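Local coordinates for protein BolA (Coxiella burnetii, PDB 3TR3) that is of unknown function but belongs to the BolA/IbaG family, is probably involved in stress-induced cellular processes, and binds a cobalt ion, at residues Thr49-Arg52 / Leu53-Ala57. Sequence-based numbering, arbitrary orientation.
Sequences TRHR and LVYNA
Arg52 and Leu53, reaching forward to Asn56 and back to Thr49 on helix 47-57, illustrate how one helical turn joins the next through both backbone and side-chain carbon. The amide of Leu53 donates to Thr49 O, Leu53 N to Thr49 O being 3.0 Å. Leu53 CG stands beside its own backbone N (chi1 -85°), which turns it back along the helix to 3.8 Å from Thr49 O, while Leu53 CB lies 3.6 Å from Arg50 O. Arg52 CB rests against the amide of Leu53, but beyond it the extended chain leads away from the following turn. Its carbonyl reaches forward instead: Arg52 O accepts from Asn56 N at 2.8 Å, and Asn56 CB packs against that oxygen.

His51 meets Tyr55 in the same i+4 relation. Tyr55 N donates to His51 O in a nearly straight bond (3.0 Å, 170° at the hydrogen), and this oxygen also sits over one face of the Tyr55 ring, 3.3 Å above its plane. Tyr55 CE2 comes to 4.1 Å from His51 CB. Val54 N divides itself weakly between Arg50 O (3.4 Å) and His51 O, which thus accepts one good bond and part of a weak one. The chemistry is mainly that of main-chain amides and carbonyls, with side-chain carbon laid against the accepting oxygens; the Tyr55 hydroxyl, hydrogen-bonded to Leu69 O, ties this helical turn to strand 68-74.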
loop_
_atom_site.group_PDB
_atom_site.type_symbol
_atom_site.label_atom_id
_atom_site.label_comp_id
_atom_site.label_asym_id
_atom_site.label_seq_id
_atom_site.Cartn_x
_atom_site.Cartn_y
_atom_site.Cartn_z
ATOM N N THR B 49 10.109 -19.075 -5.281
ATOM C CA THR B 49 9.181 -19.580 -4.280
ATOM C C THR B 49 8.327 -18.483 -3.657
ATOM O O THR B 49 7.130 -18.676 -3.442
ATOM C CB THR B 49 9.931 -20.280 -3.149
ATOM O OG1 THR B 49 10.578 -21.426 -3.691
ATOM C CG2 THR B 49 8.976 -20.690 -2.042
ATOM N N ARG B 50 8.953 -17.351 -3.330
ATOM C CA ARG B 50 8.234 -16.257 -2.676
ATOM C C ARG B 50 7.083 -15.844 -3.589
ATOM O O ARG B 50 5.933 -15.750 -3.159
ATOM C CB ARG B 50 9.145 -15.072 -2.405
ATOM C CG ARG B 50 10.151 -15.257 -1.293
ATOM C CD ARG B 50 11.217 -14.168 -1.358
ATOM N NE ARG B 50 12.191 -14.356 -0.303
ATOM C CZ ARG B 50 12.782 -13.385 0.393
ATOM N NH1 ARG B 50 12.461 -12.110 0.146
ATOM N NH2 ARG B 50 13.684 -13.695 1.353
ATOM N N HIS B 51 7.399 -15.687 -4.871
ATOM C CA HIS B 51 6.403 -15.301 -5.877
ATOM C C HIS B 51 5.313 -16.346 -6.029
ATOM O O HIS B 51 4.150 -16.000 -6.140
ATOM C CB HIS B 51 7.055 -15.001 -7.239
ATOM C CG HIS B 51 7.917 -13.772 -7.252
ATOM N ND1 HIS B 51 8.277 -13.130 -8.419
ATOM C CD2 HIS B 51 8.498 -13.069 -6.243
ATOM C CE1 HIS B 51 9.040 -12.092 -8.127
ATOM N NE2 HIS B 51 9.208 -12.046 -6.818
ATOM N N ARG B 52 5.681 -17.628 -6.018
ATOM C CA ARG B 52 4.675 -18.671 -6.169
ATOM C C ARG B 52 3.692 -18.746 -5.005
ATOM O O ARG B 52 2.488 -18.979 -5.211
ATOM C CB ARG B 52 5.327 -20.021 -6.432
ATOM C CG ARG B 52 5.848 -20.085 -7.824
ATOM C CD ARG B 52 6.727 -21.269 -8.013
ATOM N NE ARG B 52 6.991 -21.466 -9.434
ATOM C CZ ARG B 52 7.677 -22.494 -9.934
ATOM N NH1 ARG B 52 8.181 -23.427 -9.121
ATOM N NH2 ARG B 52 7.861 -22.582 -11.250
ATOM N N LEU B 53 4.192 -18.545 -3.787
ATOM C CA LEU B 53 3.295 -18.515 -2.634
ATOM C C LEU B 53 2.202 -17.436 -2.823
ATOM O O LEU B 53 1.031 -17.660 -2.480
ATOM C CB LEU B 53 4.068 -18.272 -1.346
ATOM C CG LEU B 53 4.655 -19.525 -0.699
ATOM C CD1 LEU B 53 5.461 -19.186 0.579
ATOM C CD2 LEU B 53 3.542 -20.567 -0.425
ATOM N N VAL B 54 2.602 -16.282 -3.380
ATOM C CA VAL B 54 1.707 -15.169 -3.573
ATOM C C VAL B 54 0.676 -15.483 -4.676
ATOM O O VAL B 54 -0.533 -15.299 -4.469
ATOM C CB VAL B 54 2.473 -13.841 -3.860
ATOM C CG1 VAL B 54 1.492 -12.766 -4.286
ATOM C CG2 VAL B 54 3.289 -13.385 -2.627
ATOM N N TYR B 55 1.143 -16.000 -5.816
ATOM C CA TYR B 55 0.236 -16.395 -6.889
ATOM C C TYR B 55 -0.721 -17.476 -6.409
ATOM O O TYR B 55 -1.871 -17.525 -6.827
ATOM C CB TYR B 55 0.998 -16.930 -8.092
ATOM C CG TYR B 55 1.908 -15.934 -8.754
ATOM C CD1 TYR B 55 1.529 -14.601 -8.864
ATOM C CD2 TYR B 55 3.145 -16.321 -9.292
ATOM C CE1 TYR B 55 2.354 -13.666 -9.467
ATOM C CE2 TYR B 55 3.988 -15.379 -9.908
ATOM C CZ TYR B 55 3.579 -14.047 -9.992
ATOM O OH TYR B 55 4.361 -13.066 -10.611
ATOM N N ASN B 56 -0.225 -18.374 -5.556
ATOM C CA ASN B 56 -1.055 -19.450 -5.041
ATOM C C ASN B 56 -2.112 -18.939 -4.047
ATOM O O ASN B 56 -3.260 -19.377 -4.075
ATOM C CB ASN B 56 -0.162 -20.544 -4.429
ATOM C CG ASN B 56 -0.954 -21.728 -3.915
ATOM O OD1 ASN B 56 -1.360 -21.738 -2.747
ATOM N ND2 ASN B 56 -1.175 -22.735 -4.776
ATOM N N ALA B 57 -1.699 -18.026 -3.165
ATOM C CA ALA B 57 -2.605 -17.283 -2.303
ATOM C C ALA B 57 -3.730 -16.547 -3.070
ATOM O O ALA B 57 -4.787 -16.337 -2.513
ATOM C CB ALA B 57 -1.815 -16.285 -1.432
#